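Local coordinates for protein haloacid delahogenase-like family hydrolase (Xanthomonas campestris pv. campestris, PDB 2PKE) that probably acts as a magnesium-dependent phosphatase of the haloacid dehalogenase-like hydrolase family, at residues D9-Q14 against A242-A247; D21-K26 against V183-S188; A59-N64 against K73-S78; V131-G136 against S161-Q166; G200-Y205 against E224-E229. One frame throughout, in Å; residues are numbered along the deposited sequence. Where two conformers were deposited one is given.

Contact 1 of 5, residues D9-Q14 against A242-A247; sequences DGQAIQ and ALDAQA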
# COMPACT_ATOMS: atom_id res chain seq x y z
N ASP A 9 -25.86 -22.17 0.86
CA ASP A 9 -27.28 -22.17 0.61
C ASP A 9 -27.97 -21.85 1.92
O ASP A 9 -27.37 -21.96 2.99
CB ASP A 9 -27.76 -23.52 0.03
CG ASP A 9 -27.29 -23.74 -1.44
OD1 ASP A 9 -27.11 -22.74 -2.17
OD2 ASP A 9 -27.10 -24.93 -1.84
N GLY A 10 -29.22 -21.42 1.85
CA GLY A 10 -30.00 -21.17 3.05
C GLY A 10 -29.75 -19.85 3.75
O GLY A 10 -30.27 -19.66 4.84
N GLN A 11 -28.93 -18.98 3.14
CA GLN A 11 -28.71 -17.59 3.62
C GLN A 11 -28.51 -16.67 2.42
O GLN A 11 -28.09 -17.13 1.34
CB GLN A 11 -27.52 -17.49 4.59
CG GLN A 11 -26.17 -17.61 3.94
CD GLN A 11 -25.06 -17.83 4.96
OE1 GLN A 11 -25.07 -18.82 5.68
NE2 GLN A 11 -24.09 -16.90 5.03
N ALA A 12 -28.78 -15.38 2.58
CA ALA A 12 -28.69 -14.42 1.48
C ALA A 12 -27.36 -13.67 1.54
O ALA A 12 -26.61 -13.68 0.57
CB ALA A 12 -29.86 -13.45 1.49
N ILE A 13 -27.00 -13.12 2.70
CA ILE A 13 -25.71 -12.44 2.84
C ILE A 13 -24.59 -13.51 2.94
O ILE A 13 -24.74 -14.49 3.64
CB ILE A 13 -25.70 -11.50 4.08
CG1 ILE A 13 -26.67 -10.33 3.94
CG2 ILE A 13 -24.23 -11.03 4.47
CD1 ILE A 13 -26.52 -9.55 2.71
N GLN A 14 -23.50 -13.32 2.22
CA GLN A 14 -22.41 -14.30 2.23
C GLN A 14 -21.10 -13.75 2.76
O GLN A 14 -20.22 -14.52 3.13
CB GLN A 14 -22.17 -14.83 0.81
CG GLN A 14 -23.37 -15.49 0.14
CD GLN A 14 -23.72 -16.80 0.73
OE1 GLN A 14 -22.88 -17.44 1.39
NE2 GLN A 14 -24.97 -17.25 0.51
N ALA A 242 -30.14 -9.73 10.83
CA ALA A 242 -31.36 -9.03 10.50
C ALA A 242 -31.30 -8.59 9.04
O ALA A 242 -32.30 -8.71 8.33
CB ALA A 242 -31.56 -7.77 11.45
N LEU A 243 -30.13 -8.11 8.61
CA LEU A 243 -29.91 -7.72 7.22
C LEU A 243 -30.03 -8.91 6.31
O LEU A 243 -30.64 -8.81 5.24
CB LEU A 243 -28.59 -6.98 7.06
CG LEU A 243 -28.62 -5.54 7.66
CD1 LEU A 243 -27.15 -4.99 7.74
CD2 LEU A 243 -29.55 -4.64 6.87
N ASP A 244 -29.47 -10.04 6.73
CA ASP A 244 -29.58 -11.26 5.99
C ASP A 244 -31.02 -11.69 5.83
O ASP A 244 -31.38 -12.16 4.78
CB ASP A 244 -28.77 -12.33 6.68
CG ASP A 244 -28.66 -13.62 5.86
OD1 ASP A 244 -29.19 -13.73 4.75
OD2 ASP A 244 -28.04 -14.54 6.39
N ALA A 245 -31.82 -11.56 6.87
CA ALA A 245 -33.23 -11.95 6.79
C ALA A 245 -33.97 -11.11 5.74
O ALA A 245 -34.67 -11.64 4.91
CB ALA A 245 -33.90 -11.83 8.14
N GLN A 246 -33.75 -9.79 5.79
CA GLN A 246 -34.33 -8.82 4.85
C GLN A 246 -33.91 -9.14 3.41
O GLN A 246 -34.73 -9.17 2.49
CB GLN A 246 -33.85 -7.43 5.28
CG GLN A 246 -34.42 -6.24 4.49
CD GLN A 246 -34.02 -4.84 5.08
OE1 GLN A 246 -33.54 -4.73 6.20
NE2 GLN A 246 -34.21 -3.79 4.27
N ALA A 247 -32.62 -9.42 3.24
CA ALA A 247 -32.06 -9.73 1.91
C ALA A 247 -32.71 -10.98 1.29
O ALA A 247 -33.04 -11.05 0.08
CB ALA A 247 -30.52 -9.93 2.03
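A buried loop-to-helix contact, in which one carboxylate grips two successive backbone amides, joins the segment just before strand 15-18 to the C-terminal helix 236-250. Asp-244 OD1 accepts from Ala-12 N at 2.8 Å and from Ile-13 N at 3.1 Å. The two donors use the oxygen differently: Ala-12 N comes on the syn side, close to the carboxylate plane, whereas Ile-13 N sits above that plane, 73° out of it. With CG anti to the backbone N (chi1 -172°), Asp-244 carries its carboxylate across to the loop; its other oxygen, OD2, is hydrogen-bonded to Tyr-128 OH. The helix lies on one face of the parallel sheet of this Rossmann-like HAD core, and the bonds fasten it to the chain leading into the central strand. Apolar contacts continue along the helix, where Ala-247 CB meets Ala-12 CB at 3.6 Å and Ile-13 CD1 at 4.1 Å. Ile-13 CG1 runs against the helix backbone, 3.7 Å from Asp-244 CA, while other parts of its side chain touch Trp-202 and Val-183 of the sheet. On the loop itself, Gln-11 runs extended beyond CG and its NE2 donates to Ile-13 O at 2.9 Å, in the carbonyl plane.

Contact 2 of 5, residues D21-K26 against V183-S188; sequences DDTLWK and VMIGNS. With MG (magnesium ion), chain C.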
# COMPACT_ATOMS: atom_id res chain seq x y z
N ASP A 21 -9.68 1.04 11.26
CA ASP A 21 -9.45 2.21 12.12
C ASP A 21 -10.78 2.75 12.64
O ASP A 21 -11.69 3.07 11.85
CB ASP A 21 -8.77 3.33 11.33
CG ASP A 21 -7.30 3.07 10.98
OD1 ASP A 21 -6.57 2.33 11.62
OD2 ASP A 21 -6.82 3.74 10.05
N ASP A 22 -10.92 2.77 13.95
CA ASP A 22 -12.09 3.31 14.63
C ASP A 22 -13.34 2.46 14.51
O ASP A 22 -14.44 2.92 14.87
CB ASP A 22 -12.36 4.74 14.17
CG ASP A 22 -11.12 5.59 14.20
OD1 ASP A 22 -10.50 5.65 15.28
OD2 ASP A 22 -10.75 6.09 13.12
N THR A 23 -13.15 1.23 14.04
CA THR A 23 -14.20 0.21 13.92
C THR A 23 -13.76 -1.06 14.72
O THR A 23 -14.45 -1.49 15.66
CB THR A 23 -14.52 -0.17 12.45
OG1 THR A 23 -15.04 0.97 11.75
CG2 THR A 23 -15.52 -1.33 12.42
N LEU A 24 -12.62 -1.64 14.33
CA LEU A 24 -12.02 -2.77 15.07
C LEU A 24 -11.05 -2.33 16.18
O LEU A 24 -10.91 -3.02 17.18
CB LEU A 24 -11.30 -3.73 14.11
CG LEU A 24 -12.10 -4.30 12.93
CD1 LEU A 24 -11.14 -5.06 12.04
CD2 LEU A 24 -13.21 -5.19 13.43
N TRP A 25 -10.35 -1.22 15.98
CA TRP A 25 -9.36 -0.77 16.97
C TRP A 25 -9.40 0.75 17.00
O TRP A 25 -9.92 1.38 16.10
CB TRP A 25 -7.92 -1.29 16.60
CG TRP A 25 -7.51 -1.02 15.19
CD1 TRP A 25 -7.23 0.20 14.66
CD2 TRP A 25 -7.39 -1.96 14.12
NE1 TRP A 25 -6.92 0.09 13.34
CE2 TRP A 25 -6.99 -1.23 12.97
CE3 TRP A 25 -7.53 -3.36 14.03
CZ2 TRP A 25 -6.78 -1.83 11.73
CZ3 TRP A 25 -7.30 -3.95 12.80
CH2 TRP A 25 -6.96 -3.20 11.66
N LYS A 26 -8.80 1.33 18.03
CA LYS A 26 -8.70 2.78 18.18
C LYS A 26 -7.61 3.34 17.27
O LYS A 26 -6.54 2.74 17.14
CB LYS A 26 -8.44 3.15 19.64
CG LYS A 26 -9.50 2.57 20.56
CD LYS A 26 -9.41 3.13 21.95
CE LYS A 26 -10.27 2.31 22.93
N VAL A 183 -22.44 -7.22 3.31
CA VAL A 183 -22.64 -6.19 4.32
C VAL A 183 -21.28 -5.61 4.66
O VAL A 183 -20.33 -6.34 4.88
CB VAL A 183 -23.30 -6.75 5.64
CG1 VAL A 183 -23.60 -5.62 6.59
CG2 VAL A 183 -24.61 -7.51 5.33
N MSE A 184 -21.20 -4.29 4.77
CA MSE A 184 -19.98 -3.62 5.21
C MSE A 184 -20.22 -2.95 6.57
O MSE A 184 -21.24 -2.25 6.73
CB MSE A 184 -19.56 -2.57 4.19
CG MSE A 184 -18.33 -1.77 4.64
SE MSE A 184 -16.62 -2.70 4.63
CE MSE A 184 -15.74 -1.10 5.25
N ILE A 185 -19.27 -3.16 7.52
CA ILE A 185 -19.35 -2.58 8.87
C ILE A 185 -18.28 -1.52 9.02
O ILE A 185 -17.10 -1.78 8.78
CB ILE A 185 -19.19 -3.62 9.99
CG1 ILE A 185 -20.23 -4.74 9.87
CG2 ILE A 185 -19.28 -2.94 11.38
CD1 ILE A 185 -20.15 -5.79 10.94
N GLY A 186 -18.68 -0.31 9.39
CA GLY A 186 -17.71 0.74 9.64
C GLY A 186 -18.20 1.95 10.39
O GLY A 186 -19.37 2.10 10.69
N ASN A 187 -17.27 2.84 10.71
CA ASN A 187 -17.58 4.01 11.50
C ASN A 187 -17.83 5.27 10.70
O ASN A 187 -18.21 6.27 11.29
CB ASN A 187 -16.45 4.30 12.49
CG ASN A 187 -15.16 4.74 11.82
OD1 ASN A 187 -14.45 3.91 11.25
ND2 ASN A 187 -14.84 6.03 11.90
N SER A 188 -17.55 5.24 9.39
CA SER A 188 -17.75 6.42 8.52
C SER A 188 -18.88 6.14 7.53
O SER A 188 -18.76 5.25 6.72
CB SER A 188 -16.45 6.73 7.77
OG SER A 188 -16.67 7.71 6.78
MG MG C . -12.64 3.87 10.21
O HOH W 1 -12.13 5.76 10.89
O HOH W 2 -13.86 4.66 8.58
O HOH W 3 -11.07 3.49 8.80
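Asn-187 and Thr-23 meet obliquely beside the magnesium ion, the amide of one turned to the metal and the hydroxyl of the other reaching the same amide oxygen. Asn-187 CG lies between the backbone N and the carbonyl carbon (chi1 68°), which swings the amide over the loop 21-26 and sets OD1 2.1 Å from the magnesium. Thr-23 OG1 stands 3.0 Å from Asn-187 OD1, a possible hydrogen bond that competes with Asp-19 OD2 for the single hydroxyl proton. Its methyl turns to the strand instead, with Thr-23 CG2 4.2 Å from Ile-185 CG2.

The backbone carbonyl of Asp-21 supplies a second ligand, its O atom 2.1 Å from the magnesium. Asp-21 O and Asn-187 OD1 are therefore brought close by the ion they share, without a hydrogen bond between them. Three waters and Asp-19 complete six-fold coordination. One of these waters bridges the two segments, accepting from Asn-187 ND2 and donating to Asp-22 OD2, with 2.6 Å between the water oxygen and OD2; Asp-22 OD1 accepts from Glu-28 N.

The carboxylate of Asp-21 points away from the metal. Trp-25 NE1 meets Asp-21 OD1 at 2.8 Å in an almost straight bond (169°), in the indole plane and on the anti lone pair, while Lys-144 forms a salt bridge with the same oxygen. Asp-19 and the Asp-21 carbonyl, Asn-187 just beyond strand 182-186, and Thr-23 in the second shell are consistent with the DxDx(T/V) motif and magnesium site of HAD-family hydrolases.

Contact 3 of 5, residues A59-N64 against K73-S78; sequences AVERRN and KGMTLS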
# COMPACT_ATOMS: atom_id res chain seq x y z
N ALA A 59 -6.11 23.02 4.30
CA ALA A 59 -5.70 23.50 2.99
C ALA A 59 -4.67 22.53 2.40
O ALA A 59 -4.90 21.94 1.34
CB ALA A 59 -5.13 24.91 3.08
N VAL A 60 -3.57 22.35 3.13
CA VAL A 60 -2.44 21.53 2.71
C VAL A 60 -2.78 20.06 2.57
O VAL A 60 -2.41 19.42 1.60
CB VAL A 60 -1.26 21.69 3.71
CG1 VAL A 60 -0.10 20.75 3.39
CG2 VAL A 60 -0.77 23.14 3.71
N GLU A 61 -3.46 19.51 3.56
CA GLU A 61 -3.82 18.11 3.48
C GLU A 61 -4.71 17.81 2.26
O GLU A 61 -4.54 16.79 1.60
CB GLU A 61 -4.50 17.65 4.76
CG GLU A 61 -3.56 16.96 5.72
CD GLU A 61 -4.18 16.67 7.05
OE1 GLU A 61 -5.05 17.46 7.51
OE2 GLU A 61 -3.79 15.63 7.64
N ARG A 62 -5.64 18.71 1.96
CA ARG A 62 -6.57 18.53 0.83
C ARG A 62 -5.82 18.49 -0.51
O ARG A 62 -6.07 17.60 -1.35
CB ARG A 62 -7.69 19.60 0.85
CG ARG A 62 -8.79 19.32 1.94
CD ARG A 62 -10.11 20.15 1.79
N ARG A 63 -4.88 19.40 -0.71
CA ARG A 63 -4.04 19.35 -1.90
C ARG A 63 -3.01 18.20 -1.96
O ARG A 63 -2.69 17.72 -3.04
CB ARG A 63 -3.35 20.69 -2.15
CG ARG A 63 -2.25 21.08 -1.22
CD ARG A 63 -1.69 22.44 -1.71
NE ARG A 63 -0.89 23.17 -0.71
CZ ARG A 63 0.34 22.83 -0.31
NH1 ARG A 63 0.96 21.75 -0.79
NH2 ARG A 63 0.95 23.58 0.60
N ASN A 64 -2.52 17.76 -0.82
CA ASN A 64 -1.55 16.66 -0.77
C ASN A 64 -2.16 15.27 -0.82
O ASN A 64 -1.46 14.30 -1.10
CB ASN A 64 -0.69 16.79 0.46
CG ASN A 64 0.27 17.94 0.36
OD1 ASN A 64 0.38 18.56 -0.69
ND2 ASN A 64 0.98 18.23 1.46
N LYS A 73 2.13 8.92 7.10
CA LYS A 73 3.33 9.43 6.43
C LYS A 73 3.08 10.75 5.69
O LYS A 73 3.85 11.72 5.85
CB LYS A 73 3.92 8.35 5.53
CG LYS A 73 5.42 8.26 5.63
CD LYS A 73 5.95 6.84 5.59
CE LYS A 73 5.41 6.01 4.49
NZ LYS A 73 6.09 4.69 4.58
N GLY A 74 1.99 10.81 4.93
CA GLY A 74 1.58 12.02 4.24
C GLY A 74 1.15 13.07 5.24
O GLY A 74 1.39 14.25 5.03
N MSE A 75 0.52 12.64 6.32
CA MSE A 75 0.11 13.55 7.39
C MSE A 75 1.33 14.35 7.91
O MSE A 75 1.24 15.58 8.10
CB MSE A 75 -0.49 12.78 8.55
CG MSE A 75 -1.10 13.66 9.69
SE MSE A 75 -1.04 12.82 11.40
CE MSE A 75 0.81 12.30 11.69
N THR A 76 2.44 13.64 8.17
CA THR A 76 3.68 14.26 8.66
C THR A 76 4.28 15.29 7.73
O THR A 76 4.64 16.40 8.16
CB THR A 76 4.71 13.24 8.96
OG1 THR A 76 4.15 12.32 9.91
CG2 THR A 76 5.96 13.88 9.56
N LEU A 77 4.33 14.94 6.45
CA LEU A 77 4.81 15.85 5.41
C LEU A 77 3.89 17.07 5.23
O LEU A 77 4.38 18.19 5.04
CB LEU A 77 4.96 15.12 4.09
CG LEU A 77 6.12 14.12 4.07
CD1 LEU A 77 5.88 13.22 2.86
CD2 LEU A 77 7.54 14.79 4.05
N SER A 78 2.58 16.86 5.34
CA SER A 78 1.65 18.01 5.30
C SER A 78 1.82 18.91 6.54
O SER A 78 1.70 20.11 6.46
CB SER A 78 0.23 17.52 5.16
OG SER A 78 0.02 16.83 3.91
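With OG beside the backbone N and anti to the carbonyl carbon (chi1 -64°), Ser-78 faces helix 57-68, and Asn-64, whose CG takes the equivalent position, brings its amide to meet it. Asn-64 ND2 donates to Ser-78 OG over 3.0 Å, at an N-H...O angle of 162°; the hydroxyl oxygen lies close to the amide plane. The same nitrogen also binds Glu-81 OE1, one turn farther along the second helix, while Asn-64 OD1 accepts from Arg-104 of the second subunit. All the polar atoms of this buried amide are thus engaged.

One turn earlier, Val-60 packs with CG1 3.7 Å from Ser-78 CB and 3.6 Å from Ser-78 O. Glu-61 adds a further contact: its CG approaches Ser-78 CB at 3.9 Å, and its extended chain lies alongside selenomethionine Met-75, pointing the same way, with OE2 3.9 Å from Met-75 CG.

The contact joins successive helices 57-68 and 72-86, whose short segments have axes 9.7 Å apart at closest and directions at 131°, in the helical region inserted after the first strand, consistent with the helical cap domain of HAD hydrolases. Beyond them, helix 93-107 receives Met-75 on Thr-106, and Leu-77 packs on Thr-76 of the second subunit.

Contact 4 of 5, residues V131-G136 against S161-Q166; sequences VLITKG and SEKDPQ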
# COMPACT_ATOMS: atom_id res chain seq x y z
N VAL A 131 -14.06 -10.10 5.72
CA VAL A 131 -12.92 -9.47 5.07
C VAL A 131 -12.67 -8.12 5.78
O VAL A 131 -13.60 -7.43 6.16
CB VAL A 131 -13.14 -9.28 3.51
CG1 VAL A 131 -14.52 -8.61 3.17
CG2 VAL A 131 -11.92 -8.52 2.87
N LEU A 132 -11.43 -7.75 5.92
CA LEU A 132 -11.10 -6.39 6.41
C LEU A 132 -10.83 -5.53 5.20
O LEU A 132 -9.96 -5.86 4.41
CB LEU A 132 -9.86 -6.40 7.28
CG LEU A 132 -9.76 -5.16 8.17
CD1 LEU A 132 -9.03 -5.53 9.44
CD2 LEU A 132 -9.09 -4.03 7.46
N ILE A 133 -11.57 -4.44 5.04
CA ILE A 133 -11.38 -3.53 3.92
C ILE A 133 -11.06 -2.18 4.48
O ILE A 133 -11.86 -1.56 5.21
CB ILE A 133 -12.58 -3.46 2.97
CG1 ILE A 133 -12.91 -4.87 2.50
CG2 ILE A 133 -12.32 -2.47 1.78
CD1 ILE A 133 -14.20 -5.02 1.64
N THR A 134 -9.89 -1.70 4.13
CA THR A 134 -9.46 -0.38 4.59
C THR A 134 -8.73 0.44 3.52
O THR A 134 -8.20 -0.12 2.61
CB THR A 134 -8.54 -0.50 5.80
OG1 THR A 134 -8.40 0.81 6.36
CG2 THR A 134 -7.17 -1.04 5.40
N LYS A 135 -8.78 1.77 3.62
CA LYS A 135 -8.00 2.61 2.75
C LYS A 135 -6.75 3.09 3.49
O LYS A 135 -6.65 2.96 4.72
CB LYS A 135 -8.81 3.79 2.16
CG LYS A 135 -9.15 4.90 3.08
CD LYS A 135 -10.30 5.74 2.49
CE LYS A 135 -10.63 6.90 3.32
NZ LYS A 135 -11.69 7.66 2.60
N GLY A 136 -5.77 3.55 2.72
CA GLY A 136 -4.59 4.12 3.30
C GLY A 136 -3.33 3.36 2.99
O GLY A 136 -3.15 2.86 1.87
N SER A 161 -6.84 2.41 -2.17
CA SER A 161 -6.46 3.84 -2.18
C SER A 161 -7.62 4.76 -1.82
O SER A 161 -7.44 5.83 -1.16
CB SER A 161 -5.85 4.18 -3.53
OG SER A 161 -4.50 3.72 -3.52
N GLU A 162 -8.83 4.36 -2.23
CA GLU A 162 -10.01 5.13 -1.89
C GLU A 162 -11.17 4.18 -1.76
O GLU A 162 -11.25 3.18 -2.48
CB GLU A 162 -10.36 6.22 -2.91
CG GLU A 162 -11.58 7.09 -2.53
CD GLU A 162 -11.37 7.81 -1.24
OE1 GLU A 162 -11.68 7.25 -0.17
OE2 GLU A 162 -10.80 8.92 -1.26
N LYS A 163 -12.06 4.52 -0.84
CA LYS A 163 -13.30 3.77 -0.61
C LYS A 163 -14.43 4.46 -1.38
O LYS A 163 -14.99 5.43 -0.95
CB LYS A 163 -13.62 3.70 0.87
CG LYS A 163 -12.99 2.48 1.57
CD LYS A 163 -13.33 2.48 3.06
CE LYS A 163 -12.87 1.23 3.74
NZ LYS A 163 -12.91 1.40 5.24
N ASP A 164 -14.70 3.97 -2.56
CA ASP A 164 -15.70 4.55 -3.43
C ASP A 164 -16.43 3.42 -4.10
O ASP A 164 -15.95 2.28 -4.05
CB ASP A 164 -15.06 5.57 -4.40
CG ASP A 164 -13.93 5.00 -5.25
OD1 ASP A 164 -13.88 3.80 -5.56
OD2 ASP A 164 -13.07 5.83 -5.66
N PRO A 165 -17.59 3.70 -4.73
CA PRO A 165 -18.38 2.59 -5.29
C PRO A 165 -17.61 1.70 -6.25
O PRO A 165 -17.75 0.47 -6.21
CB PRO A 165 -19.60 3.30 -5.95
CG PRO A 165 -19.67 4.63 -5.26
CD PRO A 165 -18.26 5.00 -4.93
N GLN A 166 -16.75 2.30 -7.06
CA GLN A 166 -16.01 1.55 -8.06
C GLN A 166 -15.07 0.56 -7.38
O GLN A 166 -14.92 -0.60 -7.80
CB GLN A 166 -15.18 2.48 -8.95
CG GLN A 166 -15.91 3.68 -9.50
CD GLN A 166 -15.83 4.94 -8.60
OE1 GLN A 166 -16.55 5.05 -7.61
NE2 GLN A 166 -15.01 5.91 -9.00
O HOH W 4 -10.61 2.93 5.65
O HOH W 5 -3.28 4.24 -0.51
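Lys-135 and Glu-162 form a salt bridge at the C-terminal ends of the sheet strands, with NZ 2.8 Å from OE1 on the syn lone pair. In the Rossmann-like HAD core, strand 129-135 and the loop before helix 165-175 meet here beside the magnesium site. Glu-162 OE1 is held twice, since its own neighbour Lys-163 N also donates to it at 2.8 Å, from the anti side. The bend in Glu-162 (chi2 60°) brings the carboxylate back alongside Lys-135; OE2 is hydrogen-bonded to Tyr-70.

Lys-163 reaches in the other direction. Its extended chain reaches back to the carbonyl of Ile-133, with NZ 3.1 Å from Ile-133 O and tilted 32° from the carbonyl plane. The ammonium also makes salt bridges with Asp-192 and with the magnesium ligand Asp-19, and so ties this strand to the metal site. A water adds a further link, accepting from both Lys-163 NZ and Lys-135 N. A second water donates to Gly-136 O and Ser-161 OG; the latter oxygen also bonds Glu-142 of the second subunit.

Packing follows the two lysine chains: Lys-135 CD lies 4.2 Å from Lys-163 CB, and Lys-163 CE rests 3.9 Å from Thr-134 CA.

Contact 5 of 5, residues G200-Y205 against E224-E229; sequences GGWGIY and EPRLRE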
# COMPACT_ATOMS: atom_id res chain seq x y z
N GLY A 200 -25.46 -1.33 -4.20
CA GLY A 200 -26.54 -2.27 -3.92
C GLY A 200 -26.31 -3.16 -2.71
O GLY A 200 -27.02 -4.14 -2.52
N GLY A 201 -25.33 -2.81 -1.88
CA GLY A 201 -24.99 -3.61 -0.68
C GLY A 201 -25.73 -3.14 0.55
O GLY A 201 -26.67 -2.34 0.48
N TRP A 202 -25.29 -3.66 1.67
CA TRP A 202 -25.88 -3.41 2.94
C TRP A 202 -24.82 -2.86 3.85
O TRP A 202 -23.65 -3.05 3.63
CB TRP A 202 -26.43 -4.69 3.56
CG TRP A 202 -27.36 -5.45 2.63
CD1 TRP A 202 -27.00 -6.33 1.68
CD2 TRP A 202 -28.78 -5.38 2.61
NE1 TRP A 202 -28.10 -6.82 1.05
CE2 TRP A 202 -29.22 -6.27 1.60
CE3 TRP A 202 -29.73 -4.67 3.34
CZ2 TRP A 202 -30.56 -6.43 1.27
CZ3 TRP A 202 -31.08 -4.83 3.00
CH2 TRP A 202 -31.48 -5.72 1.99
N GLY A 203 -25.26 -2.15 4.88
CA GLY A 203 -24.39 -1.40 5.73
C GLY A 203 -24.73 -1.55 7.19
O GLY A 203 -25.89 -1.58 7.57
N ILE A 204 -23.70 -1.60 8.00
CA ILE A 204 -23.81 -1.38 9.44
C ILE A 204 -22.90 -0.20 9.84
O ILE A 204 -21.68 -0.21 9.59
CB ILE A 204 -23.45 -2.62 10.22
CG1 ILE A 204 -24.49 -3.73 9.96
CG2 ILE A 204 -23.30 -2.31 11.72
CD1 ILE A 204 -24.00 -5.11 10.45
N TYR A 205 -23.52 0.79 10.44
CA TYR A 205 -22.92 2.04 10.85
C TYR A 205 -22.74 2.09 12.36
O TYR A 205 -23.72 2.13 13.10
CB TYR A 205 -23.80 3.17 10.44
CG TYR A 205 -23.34 4.55 10.85
CD1 TYR A 205 -22.01 4.92 10.70
CD2 TYR A 205 -24.24 5.50 11.33
CE1 TYR A 205 -21.58 6.20 11.04
CE2 TYR A 205 -23.84 6.76 11.69
CZ TYR A 205 -22.51 7.11 11.55
OH TYR A 205 -22.07 8.38 11.87
N GLU A 224 -33.27 4.89 5.68
CA GLU A 224 -32.45 4.06 4.79
C GLU A 224 -32.56 2.57 5.13
O GLU A 224 -31.92 2.10 6.07
CB GLU A 224 -30.98 4.51 4.86
CG GLU A 224 -30.02 3.63 4.08
CD GLU A 224 -30.48 3.40 2.65
OE1 GLU A 224 -30.52 4.41 1.92
OE2 GLU A 224 -30.83 2.25 2.27
N PRO A 225 -33.38 1.82 4.38
CA PRO A 225 -33.70 0.44 4.76
C PRO A 225 -32.56 -0.57 4.69
O PRO A 225 -32.64 -1.60 5.34
CB PRO A 225 -34.81 0.05 3.78
CG PRO A 225 -34.62 0.95 2.59
CD PRO A 225 -34.10 2.24 3.16
N ARG A 226 -31.49 -0.29 3.93
CA ARG A 226 -30.37 -1.22 3.78
C ARG A 226 -29.21 -0.96 4.76
O ARG A 226 -28.15 -1.53 4.61
CB ARG A 226 -29.82 -1.16 2.37
CG ARG A 226 -30.87 -1.37 1.29
CD ARG A 226 -30.21 -1.24 -0.10
NE ARG A 226 -29.54 -2.49 -0.51
CZ ARG A 226 -30.18 -3.61 -0.85
NH1 ARG A 226 -31.50 -3.69 -0.82
NH2 ARG A 226 -29.48 -4.67 -1.23
N LEU A 227 -29.44 -0.11 5.74
CA LEU A 227 -28.46 0.23 6.74
C LEU A 227 -29.07 -0.02 8.14
O LEU A 227 -30.26 0.18 8.33
CB LEU A 227 -28.21 1.73 6.58
CG LEU A 227 -27.44 2.53 7.58
CD1 LEU A 227 -26.05 1.98 7.54
CD2 LEU A 227 -27.45 3.97 7.12
N ARG A 228 -28.24 -0.47 9.07
CA ARG A 228 -28.56 -0.46 10.52
C ARG A 228 -27.53 0.40 11.21
O ARG A 228 -26.33 0.36 10.87
CB ARG A 228 -28.46 -1.86 11.12
CG ARG A 228 -29.40 -2.87 10.50
CD ARG A 228 -30.82 -2.65 10.96
NE ARG A 228 -31.70 -3.69 10.42
CZ ARG A 228 -32.31 -3.64 9.24
NH1 ARG A 228 -32.16 -2.59 8.42
NH2 ARG A 228 -33.06 -4.68 8.87
N GLU A 229 -27.96 1.20 12.17
CA GLU A 229 -27.02 1.91 13.02
C GLU A 229 -26.94 1.09 14.28
O GLU A 229 -27.95 0.83 14.93
CB GLU A 229 -27.43 3.35 13.30
CG GLU A 229 -26.26 4.14 13.89
CD GLU A 229 -26.63 5.57 14.17
OE1 GLU A 229 -27.62 6.05 13.59
OE2 GLU A 229 -25.94 6.22 14.99
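Two parallel strands, 202-205 and 227-229, pair at one margin of the sheet, the second being its outermost strand within the chain. Their ladder runs through Gly-203 N to Arg-226 O (3.0 Å), Arg-228 N to Gly-203 O (3.0 Å) and Tyr-205 N to Arg-228 O (2.9 Å), the last almost straight at 175°.

Ahead of the ladder, Arg-226 folds back over the strand it faces. The bend in its chain (chi3 82°) lays the guanidinium over one face of the Trp-202 indole in a cation-pi contact, with CZ 3.7 Å from the centroid of the six-membered ring and the two planes 30° apart. The group's edge is occupied as well: Arg-226 NH2 donates to Gly-200 O at 2.8 Å and Arg-226 NE to Gly-201 O at 3.0 Å, both from above the carbonyl planes. These bonds help to fix its rotation over the ring, while Trp-202 NE1 donates to Glu-180 O.

Leu-227 CD1 comes over Gly-203, where no side chain intervenes, and touches Tyr-205 CB at 3.9 Å. Farther on, the Tyr-205 ring and Glu-229 run side by side, with CD2 3.5 Å from Glu-229 CG. Arg-228 emerges on the face of Ile-204, and in the conformer given its guanidinium bonds Gln-246 of helix 236-250. Parallel pairing of this kind, with helices covering both faces, is typical of the Rossmann-like alpha/beta core of HAD hydrolases.

In the fold
From the N terminus, contact 1 closes the widest loop, fastening the chain before strand 15-18 to the C-terminal helix and enclosing the other four. Contact 2 opens just after that strand and closes at the end of strand 182-186, on the magnesium site. Within its span come contact 3, between helices 57-68 and 72-86, and then contact 4, at the C-terminal end of strand 129-135, in series. Contact 5 follows once contact 2 has closed. Strand pairing between 182-186 and 202-205 joins contacts 2 and 5, Met-184 packs contact 2 on contact 4, and Gln-246 NE2, bonded to Pro-225 O, links contact 1 to contact 5. Contact 3 stands apart, its centre about 42 Å from that of contact 1.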